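Local coordinates for protein PadR family transcriptional regulator (Streptococcus pneumoniae, PDB 5ZQH) that probably binds DNA as a dimeric PadR-family transcriptional regulator with a winged helix-turn-helix fold, at residues C12-I17 and N54-G59. Residues are numbered along the deposited sequence; the frame is centred on the assembly and turned at random.
Sequences CVLDMI and NQWIRG
Leu14 reaches across from segment 12-17 of helix 3-19 with its two methyls divided between neighbouring residues, Trp56 and Ile57. CD2 lies 3.8 Å from Trp56 CE3, at the six-membered part of the indole. It meets the ring obliquely. CD1 lies 3.8 Å from Ile57 CG2. The CA-CB bond of Leu14 does not itself point at segment 54-59. The branched end of the side chain closes the distance. Its chi1 of -115° and chi2 of 19° are both away from the usual staggered values, and at 2.40 Å this rotamer is not certain.

One helical turn on, the CA-CB bond of Ile17 points toward segment 54-59, and its side chain crosses that of Ile57 at about a right angle. Its CG2 is 4.0 Å from Ile57 CG2, and its CD1 is 4.1 Å from Ile57 CD1. Ile57 CG2 thus touches both Leu14 and Ile17. With chi1 at 64°, Ile57 CG1 sits between the backbone N and the carbonyl carbon, and CG2 beside the N. CG2 and the CD1 end of the other branch both touch the helix.

No hydrogen bond joins the two segments, and all four touching residues are buried. Asn54 ND2 lies 3.9 Å above one face of the Trp56 ring, toward its rim. Gln55, with positive phi, closes helix 45-53 in a Schellman motif just before Trp56. Leu51 of that helix packs on both Trp56 and Ile57, and Leu75 of strand 69-75 touches Leu14 and Ile57. The contact joins the first helix to the strand that follows helix 45-53, within the hydrophobic core of a winged helix-turn-helix domain of the PadR family.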
ATOM      1  N   CYS A  12      -1.397  10.216  -0.322  1.00  5.87           N
ATOM      2  CA  CYS A  12      -0.588  11.434  -0.108  1.00  5.89           C
ATOM      3  C   CYS A  12      -0.914  12.567  -1.087  1.00  5.91           C
ATOM      4  O   CYS A  12      -1.092  13.706  -0.658  1.00  5.92           O
ATOM      5  CB  CYS A  12       0.918  11.121  -0.096  1.00  5.87           C
ATOM      6  SG  CYS A  12       1.459  10.159   1.341  1.00  5.84           S
ATOM      7  N   VAL A  13      -1.007  12.247  -2.384  1.00  5.95           N
ATOM      8  CA  VAL A  13      -1.424  13.218  -3.433  1.00  6.00           C
ATOM      9  C   VAL A  13      -2.834  13.779  -3.170  1.00  6.03           C
ATOM     10  O   VAL A  13      -3.055  14.988  -3.258  1.00  6.04           O
ATOM     11  CB  VAL A  13      -1.265  12.636  -4.875  1.00  5.99           C
ATOM     12  CG1 VAL A  13      -2.081  13.395  -5.914  1.00  5.97           C
ATOM     13  CG2 VAL A  13       0.200  12.633  -5.285  1.00  5.99           C
ATOM     14  N   LEU A  14      -3.763  12.887  -2.841  1.00  6.10           N
ATOM     15  CA  LEU A  14      -5.128  13.238  -2.443  1.00  6.17           C
ATOM     16  C   LEU A  14      -5.185  14.163  -1.217  1.00  6.20           C
ATOM     17  O   LEU A  14      -5.924  15.156  -1.227  1.00  6.20           O
ATOM     18  CB  LEU A  14      -5.944  11.959  -2.203  1.00  6.18           C
ATOM     19  CG  LEU A  14      -7.160  11.541  -3.052  1.00  6.20           C
ATOM     20  CD1 LEU A  14      -7.275  12.210  -4.418  1.00  6.18           C
ATOM     21  CD2 LEU A  14      -7.216  10.022  -3.173  1.00  6.19           C
ATOM     22  N   ASP A  15      -4.393  13.844  -0.187  1.00  6.25           N
ATOM     23  CA  ASP A  15      -4.300  14.657   1.035  1.00  6.31           C
ATOM     24  C   ASP A  15      -3.745  16.058   0.768  1.00  6.37           C
ATOM     25  O   ASP A  15      -4.303  17.043   1.255  1.00  6.39           O
ATOM     26  CB  ASP A  15      -3.473  13.939   2.110  1.00  6.28           C
ATOM     27  CG  ASP A  15      -3.600  14.583   3.491  1.00  6.27           C
ATOM     28  OD1 ASP A  15      -4.717  14.602   4.054  1.00  6.25           O
ATOM     29  OD2 ASP A  15      -2.571  15.057   4.017  1.00  6.25           O
ATOM     30  N   MET A  16      -2.664  16.131  -0.014  1.00  6.45           N
ATOM     31  CA  MET A  16      -2.027  17.396  -0.401  1.00  6.55           C
ATOM     32  C   MET A  16      -2.967  18.340  -1.149  1.00  6.61           C
ATOM     33  O   MET A  16      -2.964  19.544  -0.889  1.00  6.62           O
ATOM     34  CB  MET A  16      -0.765  17.144  -1.225  1.00  6.54           C
ATOM     35  CG  MET A  16       0.422  16.682  -0.404  1.00  6.54           C
ATOM     36  SD  MET A  16       1.809  16.226  -1.454  1.00  6.56           S
ATOM     37  CE  MET A  16       3.006  15.741  -0.211  1.00  6.56           C
ATOM     38  N   ILE A  17      -3.763  17.775  -2.061  1.00  6.70           N
ATOM     39  CA  ILE A  17      -4.802  18.490  -2.817  1.00  6.81           C
ATOM     40  C   ILE A  17      -5.927  18.986  -1.891  1.00  6.89           C
ATOM     41  O   ILE A  17      -6.495  20.061  -2.114  1.00  6.90           O
ATOM     42  CB  ILE A  17      -5.331  17.610  -3.983  1.00  6.81           C
ATOM     43  CG1 ILE A  17      -4.299  17.551  -5.112  1.00  6.81           C
ATOM     44  CG2 ILE A  17      -6.656  18.113  -4.540  1.00  6.81           C
ATOM     45  CD1 ILE A  17      -4.414  16.325  -6.002  1.00  6.83           C
ATOM     46  N   ASN A  54     -11.542   9.661 -12.645  1.00 13.72           N
ATOM     47  CA  ASN A  54     -12.334   9.031 -11.574  1.00 13.69           C
ATOM     48  C   ASN A  54     -13.317   9.974 -10.868  1.00 13.63           C
ATOM     49  O   ASN A  54     -14.123   9.524 -10.042  1.00 13.63           O
ATOM     50  CB  ASN A  54     -11.411   8.419 -10.511  1.00 13.75           C
ATOM     51  CG  ASN A  54     -10.784   7.105 -10.941  1.00 13.82           C
ATOM     52  OD1 ASN A  54     -11.154   6.511 -11.961  1.00 13.76           O
ATOM     53  ND2 ASN A  54      -9.816   6.641 -10.149  1.00 13.86           N
ATOM     54  N   GLN A  55     -13.231  11.270 -11.185  1.00 13.56           N
ATOM     55  CA  GLN A  55     -14.012  12.344 -10.547  1.00 13.53           C
ATOM     56  C   GLN A  55     -13.745  12.463  -9.033  1.00 13.37           C
ATOM     57  O   GLN A  55     -14.639  12.804  -8.261  1.00 13.28           O
ATOM     58  CB  GLN A  55     -15.522  12.221 -10.865  1.00 13.67           C
ATOM     59  CG  GLN A  55     -15.906  12.530 -12.309  1.00 13.85           C
ATOM     60  CD  GLN A  55     -17.348  12.166 -12.639  1.00 14.04           C
ATOM     61  OE1 GLN A  55     -18.272  12.427 -11.858  1.00 14.19           O
ATOM     62  NE2 GLN A  55     -17.550  11.565 -13.810  1.00 14.05           N
ATOM     63  N   TRP A  56     -12.507  12.177  -8.627  1.00 13.21           N
ATOM     64  CA  TRP A  56     -12.065  12.348  -7.240  1.00 13.08           C
ATOM     65  C   TRP A  56     -11.526  13.761  -7.047  1.00 13.12           C
ATOM     66  O   TRP A  56     -11.706  14.371  -5.992  1.00 12.99           O
ATOM     67  CB  TRP A  56     -10.986  11.322  -6.884  1.00 13.01           C
ATOM     68  CG  TRP A  56     -11.433   9.868  -6.857  1.00 12.96           C
ATOM     69  CD1 TRP A  56     -12.651   9.358  -7.233  1.00 12.93           C
ATOM     70  CD2 TRP A  56     -10.636   8.739  -6.468  1.00 12.89           C
ATOM     71  NE1 TRP A  56     -12.663   7.993  -7.086  1.00 12.88           N
ATOM     72  CE2 TRP A  56     -11.441   7.584  -6.621  1.00 12.89           C
ATOM     73  CE3 TRP A  56      -9.324   8.592  -5.995  1.00 12.86           C
ATOM     74  CZ2 TRP A  56     -10.973   6.295  -6.322  1.00 12.83           C
ATOM     75  CZ3 TRP A  56      -8.855   7.304  -5.697  1.00 12.85           C
ATOM     76  CH2 TRP A  56      -9.683   6.176  -5.859  1.00 12.85           C
ATOM     77  N   ILE A  57     -10.849  14.267  -8.076  1.00 13.29           N
ATOM     78  CA  ILE A  57     -10.350  15.645  -8.112  1.00 13.42           C
ATOM     79  C   ILE A  57     -10.834  16.355  -9.382  1.00 13.61           C
ATOM     80  O   ILE A  57     -11.293  15.705 -10.325  1.00 13.65           O
ATOM     81  CB  ILE A  57      -8.801  15.720  -7.989  1.00 13.33           C
ATOM     82  CG1 ILE A  57      -8.114  15.046  -9.190  1.00 13.26           C
ATOM     83  CG2 ILE A  57      -8.337  15.141  -6.654  1.00 13.23           C
ATOM     84  CD1 ILE A  57      -6.629  15.324  -9.319  1.00 13.22           C
ATOM     85  N   ARG A  58     -10.739  17.682  -9.397  1.00 13.91           N
ATOM     86  CA  ARG A  58     -11.043  18.459 -10.595  1.00 14.17           C
ATOM     87  C   ARG A  58      -9.953  19.473 -10.911  1.00 14.32           C
ATOM     88  O   ARG A  58      -9.372  20.076 -10.001  1.00 14.27           O
ATOM     89  CB  ARG A  58     -12.426  19.124 -10.506  1.00 14.43           C
ATOM     90  CG  ARG A  58     -12.610  20.196  -9.435  1.00 14.58           C
ATOM     91  CD  ARG A  58     -14.062  20.646  -9.372  1.00 14.87           C
ATOM     92  NE  ARG A  58     -14.504  21.362 -10.577  1.00 15.10           N
ATOM     93  CZ  ARG A  58     -14.995  22.605 -10.597  1.00 15.30           C
ATOM     94  NH1 ARG A  58     -15.126  23.310  -9.479  1.00 15.40           N
ATOM     95  NH2 ARG A  58     -15.366  23.154 -11.748  1.00 15.35           N
ATOM     96  N   GLY A  59      -9.684  19.639 -12.208  1.00 14.51           N
ATOM     97  CA  GLY A  59      -8.712  20.613 -12.703  1.00 14.68           C
ATOM     98  C   GLY A  59      -9.389  21.821 -13.316  1.00 14.88           C
ATOM     99  O   GLY A  59     -10.198  21.684 -14.235  1.00 14.89           O
TER